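Long-range contacts in sensor protein TorS (Vibrio parahaemolyticus, PDB 3O1I), which probably acts as a membrane-bound phosphorelay histidine kinase, present here as its all-helical sensor domain in complex with the periplasmic protein TorT: residues Gln30-Arg35 and Arg89-Ala94; His167-Lys172 and Lys201-Arg206. One frame throughout, in Å; residues are numbered along the deposited sequence.

Overall arrangement
Both contacts belong to one all-helical sensor domain, and they come in series along the chain: contact 1 closes before contact 2 opens. Contact 1 sets the start of helix 32-58 against the first half of the long helix 63-138; contact 2 pairs helix 142-180 with helix 186-208. Helices 63-138 and 142-180 follow each other directly, and the first also packs on contact 2, so a single long helix reaches both sites. Their centres lie 36 Å apart and their nearest atoms about 21 Å, which excludes direct touch. Contact 1 is a surface contact within one chain, whereas contact 2, partly buried, borders a second TorS subunit and TorT.

Contact 1. Residues Gln30-Arg35 and Arg89-Ala94; sequences QNEQER and RKLWLA
Asn-31 and Leu-91 mark the closest backbone approach, their CA atoms 6.4 Å apart, where the turn opening helix 32-58 meets the side of helix 63-138. Leu-91 carries most of the packing. With its CG anti to the carbonyl carbon (chi1 -56°), it spreads two methyls along the turn: CD1 lies 3.3 Å from Asn-31 O, while CD2 reaches Gln-30 C at 3.7 Å. The CD of Arg-35 approaches the same CD1 at 4.0 Å. Farther along that arginine, the carboxylate oxygen OE2 of Glu-32 sits over one guanidinium face, a charge pairing without a directed N-H. The extended Lys-90 chain crosses Gln-30 at a slant and gives a weak hydrogen bond from NZ to Gln-30 OE1 at 3.1 Å. The same ammonium also bonds the carbonyl oxygens of Ala-29 and Ser-27, so it ties helix 63-138 to the connection between helices 5-26 and 32-58. Asn-31 OD1 accepts from Glu-34 N at 2.7 Å, and more weakly from Gln-33 N; separately, Glu-34 OE1 accepts from Gln-30 N, the residue before the cap, at 2.7 Å. Asn-31 is thus an asparagine N-cap, here seated against the next helix of the chain in an all-helical bundle.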
loop_
_atom_site.group_PDB
_atom_site.type_symbol
_atom_site.label_atom_id
_atom_site.label_comp_id
_atom_site.label_asym_id
_atom_site.label_seq_id
_atom_site.Cartn_x
_atom_site.Cartn_y
_atom_site.Cartn_z
ATOM N N GLN B 30 20.456 -14.306 23.296
ATOM C CA GLN B 30 20.003 -13.235 22.410
ATOM C C GLN B 30 20.997 -12.090 22.192
ATOM O O GLN B 30 20.663 -11.098 21.541
ATOM C CB GLN B 30 18.673 -12.679 22.924
ATOM C CG GLN B 30 17.593 -13.740 23.020
ATOM C CD GLN B 30 17.151 -14.255 21.658
ATOM O OE1 GLN B 30 17.931 -14.279 20.708
ATOM N NE2 GLN B 30 15.898 -14.680 21.565
ATOM N N ASN B 31 22.209 -12.224 22.729
ATOM C CA ASN B 31 23.246 -11.202 22.565
ATOM C C ASN B 31 24.638 -11.780 22.829
ATOM O O ASN B 31 24.783 -12.963 23.143
ATOM C CB ASN B 31 22.989 -10.021 23.499
ATOM C CG ASN B 31 23.011 -10.422 24.950
ATOM O OD1 ASN B 31 24.056 -10.772 25.489
ATOM N ND2 ASN B 31 21.850 -10.390 25.590
ATOM N N GLU B 32 25.655 -10.932 22.710
ATOM C CA GLU B 32 27.042 -11.350 22.904
ATOM C C GLU B 32 27.440 -11.617 24.363
ATOM O O GLU B 32 28.393 -12.353 24.626
ATOM C CB GLU B 32 27.978 -10.305 22.298
ATOM C CG GLU B 32 29.426 -10.747 22.242
ATOM C CD GLU B 32 29.614 -12.037 21.457
ATOM O OE1 GLU B 32 29.250 -12.067 20.262
ATOM O OE2 GLU B 32 30.128 -13.019 22.038
ATOM N N GLN B 33 26.717 -11.022 25.306
ATOM C CA GLN B 33 27.015 -11.217 26.721
ATOM C C GLN B 33 26.504 -12.594 27.112
ATOM O O GLN B 33 27.238 -13.413 27.655
ATOM C CB GLN B 33 26.316 -10.149 27.572
ATOM C CG GLN B 33 25.994 -8.847 26.834
ATOM C CD GLN B 33 27.223 -8.134 26.298
ATOM O OE1 GLN B 33 27.979 -8.684 25.488
ATOM N NE2 GLN B 33 27.425 -6.895 26.743
ATOM N N GLU B 34 25.233 -12.838 26.821
ATOM C CA GLU B 34 24.595 -14.111 27.125
ATOM C C GLU B 34 25.306 -15.298 26.464
ATOM O O GLU B 34 25.274 -16.416 26.986
ATOM C CB GLU B 34 23.136 -14.087 26.661
ATOM C CG GLU B 34 22.281 -13.012 27.287
ATOM C CD GLU B 34 20.854 -13.080 26.793
ATOM O OE1 GLU B 34 20.646 -12.941 25.572
ATOM O OE2 GLU B 34 19.942 -13.280 27.620
ATOM N N ARG B 35 25.931 -15.066 25.311
ATOM C CA ARG B 35 26.625 -16.148 24.622
ATOM C C ARG B 35 27.810 -16.603 25.469
ATOM O O ARG B 35 27.909 -17.781 25.825
ATOM C CB ARG B 35 27.116 -15.695 23.246
ATOM C CG ARG B 35 27.196 -16.828 22.232
ATOM C CD ARG B 35 27.990 -16.411 21.032
ATOM N NE ARG B 35 29.409 -16.381 21.349
ATOM C CZ ARG B 35 30.343 -15.871 20.558
ATOM N NH1 ARG B 35 30.009 -15.335 19.394
ATOM N NH2 ARG B 35 31.614 -15.902 20.931
ATOM N N ARG B 89 26.480 -17.244 14.367
ATOM C CA ARG B 89 25.822 -16.812 13.136
ATOM C C ARG B 89 24.452 -16.237 13.445
ATOM O O ARG B 89 24.045 -15.233 12.853
ATOM C CB ARG B 89 25.672 -17.978 12.167
ATOM C CG ARG B 89 26.957 -18.358 11.500
ATOM C CD ARG B 89 26.753 -19.482 10.529
ATOM N NE ARG B 89 28.003 -19.866 9.884
ATOM C CZ ARG B 89 28.106 -20.887 9.039
ATOM N NH1 ARG B 89 27.033 -21.616 8.747
ATOM N NH2 ARG B 89 29.277 -21.182 8.486
ATOM N N LYS B 90 23.745 -16.873 14.374
ATOM C CA LYS B 90 22.431 -16.390 14.762
ATOM C C LYS B 90 22.509 -14.901 15.083
ATOM O O LYS B 90 21.867 -14.076 14.444
ATOM C CB LYS B 90 21.922 -17.154 15.976
ATOM C CG LYS B 90 20.955 -16.345 16.819
ATOM C CD LYS B 90 20.333 -17.180 17.920
ATOM C CE LYS B 90 19.562 -16.320 18.903
ATOM N NZ LYS B 90 19.119 -17.121 20.070
ATOM N N LEU B 91 23.321 -14.574 16.076
ATOM C CA LEU B 91 23.523 -13.201 16.509
ATOM C C LEU B 91 24.070 -12.337 15.398
ATOM O O LEU B 91 23.701 -11.183 15.278
ATOM C CB LEU B 91 24.511 -13.146 17.683
ATOM C CG LEU B 91 24.177 -13.981 18.915
ATOM C CD1 LEU B 91 25.207 -13.678 19.981
ATOM C CD2 LEU B 91 22.753 -13.684 19.394
ATOM N N TRP B 92 24.965 -12.884 14.593
ATOM C CA TRP B 92 25.557 -12.095 13.520
ATOM C C TRP B 92 24.489 -11.679 12.512
ATOM O O TRP B 92 24.429 -10.515 12.086
ATOM C CB TRP B 92 26.631 -12.898 12.783
ATOM C CG TRP B 92 27.363 -12.089 11.744
ATOM C CD1 TRP B 92 28.527 -11.399 11.915
ATOM C CD2 TRP B 92 26.967 -11.874 10.382
ATOM N NE1 TRP B 92 28.884 -10.768 10.743
ATOM C CE2 TRP B 92 27.940 -11.041 9.786
ATOM C CE3 TRP B 92 25.878 -12.301 9.604
ATOM C CZ2 TRP B 92 27.873 -10.634 8.450
ATOM C CZ3 TRP B 92 25.808 -11.897 8.260
ATOM C CH2 TRP B 92 26.800 -11.071 7.704
ATOM N N LEU B 93 23.671 -12.661 12.133
ATOM C CA LEU B 93 22.608 -12.487 11.167
ATOM C C LEU B 93 21.554 -11.521 11.655
ATOM O O LEU B 93 21.178 -10.595 10.949
ATOM C CB LEU B 93 21.965 -13.851 10.860
ATOM C CG LEU B 93 22.795 -14.863 10.058
ATOM C CD1 LEU B 93 22.132 -16.222 10.104
ATOM C CD2 LEU B 93 22.960 -14.396 8.629
ATOM N N ALA B 94 21.075 -11.745 12.868
ATOM C CA ALA B 94 20.037 -10.897 13.441
ATOM C C ALA B 94 20.431 -9.435 13.360
ATOM O O ALA B 94 19.614 -8.578 13.024
ATOM C CB ALA B 94 19.782 -11.282 14.886
#

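Contact 2. Residues His167-Lys172 and Lys201-Arg206; sequences HLLAFK and KIMKRR
Leu-169 and Met-203 both hold CG anti to the carbonyl carbon, which sends the two chains past each other in opposite directions between the helices. Leu-169 CB consequently lies 3.7 Å from Met-203 CG. The methionine then bends at its last torsion, chi3 85°, laying SD beside the backbone of Ala-170 and bringing CE to 3.7 Å from Ala-170 CB. Farther out on the leucine, CD1 meets Ile-202 CG2 at 3.5 Å, the two side chains crossing at about a right angle. Leu-169 and Met-203 also have the nearest CA atoms, 7.1 Å apart. The segment axes approach to 10.4 Å with 147° between their N-to-C directions, a roughly antiparallel pairing of successive helices in the sensor bundle, made by apolar side chains.

Arg-206 borders this patch: its NH1 comes within 4.1 Å of Leu-169 CD1. Ile-202 CG2, one turn earlier on the same helix, lies over the centre of one guanidinium face, 3.8 Å above the plane, and so touches both the arginine and the leucine. Beyond the pair, Met-203 reaches Leu-223 of helix 213-227, and Ala-170 packs on Leu-111 and Thr-115 of helix 63-138. His-167 and Phe-171 touch a second TorS subunit, whereas Arg-206 packs against Glu-180 of TorT.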
loop_
_atom_site.group_PDB
_atom_site.type_symbol
_atom_site.label_atom_id
_atom_site.label_comp_id
_atom_site.label_asym_id
_atom_site.label_seq_id
_atom_site.Cartn_x
_atom_site.Cartn_y
_atom_site.Cartn_z
ATOM N N HIS B 167 2.902 6.137 -6.707
ATOM C CA HIS B 167 2.864 6.282 -5.257
ATOM C C HIS B 167 2.442 4.955 -4.648
ATOM O O HIS B 167 3.014 4.498 -3.664
ATOM C CB HIS B 167 1.853 7.358 -4.871
ATOM C CG HIS B 167 1.745 7.578 -3.399
ATOM N ND1 HIS B 167 2.836 7.499 -2.558
ATOM C CD2 HIS B 167 0.686 7.884 -2.615
ATOM C CE1 HIS B 167 2.451 7.746 -1.318
ATOM N NE2 HIS B 167 1.152 7.983 -1.325
ATOM N N LEU B 168 1.425 4.345 -5.246
ATOM C CA LEU B 168 0.920 3.072 -4.780
ATOM C C LEU B 168 2.057 2.050 -4.757
ATOM O O LEU B 168 2.248 1.356 -3.765
ATOM C CB LEU B 168 -0.203 2.594 -5.703
ATOM C CG LEU B 168 -0.994 1.331 -5.344
ATOM C CD1 LEU B 168 -1.550 1.468 -3.942
ATOM C CD2 LEU B 168 -2.123 1.124 -6.343
ATOM N N LEU B 169 2.820 1.968 -5.840
ATOM C CA LEU B 169 3.919 1.018 -5.916
ATOM C C LEU B 169 5.023 1.298 -4.914
ATOM O O LEU B 169 5.596 0.373 -4.322
ATOM C CB LEU B 169 4.530 1.009 -7.313
ATOM C CG LEU B 169 3.637 0.572 -8.467
ATOM C CD1 LEU B 169 4.523 0.146 -9.627
ATOM C CD2 LEU B 169 2.745 -0.575 -8.039
ATOM N N ALA B 170 5.343 2.572 -4.745
ATOM C CA ALA B 170 6.380 2.956 -3.807
ATOM C C ALA B 170 5.900 2.583 -2.411
ATOM O O ALA B 170 6.678 2.182 -1.557
ATOM C CB ALA B 170 6.643 4.473 -3.902
ATOM N N PHE B 171 4.602 2.713 -2.198
ATOM C CA PHE B 171 4.003 2.435 -0.904
ATOM C C PHE B 171 4.002 0.939 -0.602
ATOM O O PHE B 171 4.300 0.506 0.518
ATOM C CB PHE B 171 2.574 2.969 -0.906
ATOM C CG PHE B 171 1.826 2.710 0.355
ATOM C CD1 PHE B 171 2.157 3.384 1.529
ATOM C CD2 PHE B 171 0.752 1.824 0.361
ATOM C CE1 PHE B 171 1.413 3.183 2.694
ATOM C CE2 PHE B 171 0.002 1.617 1.520
ATOM C CZ PHE B 171 0.332 2.297 2.692
ATOM N N LYS B 172 3.642 0.172 -1.622
ATOM C CA LYS B 172 3.582 -1.268 -1.568
ATOM C C LYS B 172 4.957 -1.824 -1.176
ATOM O O LYS B 172 5.052 -2.848 -0.490
ATOM C CB LYS B 172 3.161 -1.756 -2.947
ATOM C CG LYS B 172 3.500 -3.195 -3.271
ATOM C CD LYS B 172 2.941 -3.552 -4.649
ATOM C CE LYS B 172 3.189 -5.010 -4.997
ATOM N NZ LYS B 172 2.445 -5.355 -6.239
ATOM N N LYS B 201 11.300 -3.645 -10.635
ATOM C CA LYS B 201 11.518 -3.601 -12.072
ATOM C C LYS B 201 10.473 -2.680 -12.681
ATOM O O LYS B 201 10.772 -1.829 -13.522
ATOM C CB LYS B 201 11.348 -4.987 -12.688
ATOM C CG LYS B 201 12.481 -5.947 -12.450
ATOM C CD LYS B 201 12.294 -7.194 -13.322
ATOM C CE LYS B 201 12.175 -6.836 -14.818
ATOM N NZ LYS B 201 12.176 -8.031 -15.734
ATOM N N ILE B 202 9.232 -2.864 -12.265
ATOM C CA ILE B 202 8.167 -2.037 -12.784
ATOM C C ILE B 202 8.412 -0.546 -12.500
ATOM O O ILE B 202 8.301 0.287 -13.417
ATOM C CB ILE B 202 6.829 -2.455 -12.190
ATOM C CG1 ILE B 202 6.463 -3.825 -12.724
ATOM C CG2 ILE B 202 5.756 -1.441 -12.544
ATOM C CD1 ILE B 202 5.235 -4.380 -12.105
ATOM N N MET B 203 8.747 -0.214 -11.249
ATOM C CA MET B 203 8.992 1.175 -10.887
ATOM C C MET B 203 10.180 1.738 -11.636
ATOM O O MET B 203 10.119 2.839 -12.165
ATOM C CB MET B 203 9.235 1.317 -9.394
ATOM C CG MET B 203 7.993 1.286 -8.552
ATOM S SD MET B 203 8.328 1.908 -6.900
ATOM C CE MET B 203 8.123 3.715 -7.199
ATOM N N LYS B 204 11.273 0.992 -11.660
ATOM C CA LYS B 204 12.443 1.461 -12.371
ATOM C C LYS B 204 11.952 1.859 -13.752
ATOM O O LYS B 204 12.334 2.899 -14.282
ATOM C CB LYS B 204 13.506 0.358 -12.474
ATOM C CG LYS B 204 14.515 0.306 -11.328
ATOM C CD LYS B 204 15.428 -0.922 -11.482
ATOM C CE LYS B 204 16.579 -0.997 -10.474
ATOM N NZ LYS B 204 17.763 -0.142 -10.833
ATOM N N ARG B 205 11.063 1.050 -14.312
ATOM C CA ARG B 205 10.523 1.328 -15.639
ATOM C C ARG B 205 9.626 2.563 -15.670
ATOM O O ARG B 205 9.919 3.509 -16.386
ATOM C CB ARG B 205 9.741 0.121 -16.139
ATOM C CG ARG B 205 9.688 -0.018 -17.637
ATOM C CD ARG B 205 9.059 -1.346 -17.990
ATOM N NE ARG B 205 9.626 -2.425 -17.185
ATOM C CZ ARG B 205 9.293 -3.708 -17.311
ATOM N NH1 ARG B 205 8.394 -4.074 -18.216
ATOM N NH2 ARG B 205 9.856 -4.628 -16.534
ATOM N N ARG B 206 8.541 2.549 -14.899
ATOM C CA ARG B 206 7.602 3.671 -14.846
ATOM C C ARG B 206 8.236 5.029 -14.581
ATOM O O ARG B 206 7.964 6.003 -15.280
ATOM C CB ARG B 206 6.561 3.444 -13.760
ATOM C CG ARG B 206 5.715 2.220 -13.939
ATOM C CD ARG B 206 4.832 2.313 -15.152
ATOM N NE ARG B 206 4.017 1.111 -15.279
ATOM C CZ ARG B 206 3.157 0.683 -14.359
ATOM N NH1 ARG B 206 2.986 1.366 -13.222
ATOM N NH2 ARG B 206 2.478 -0.440 -14.572
#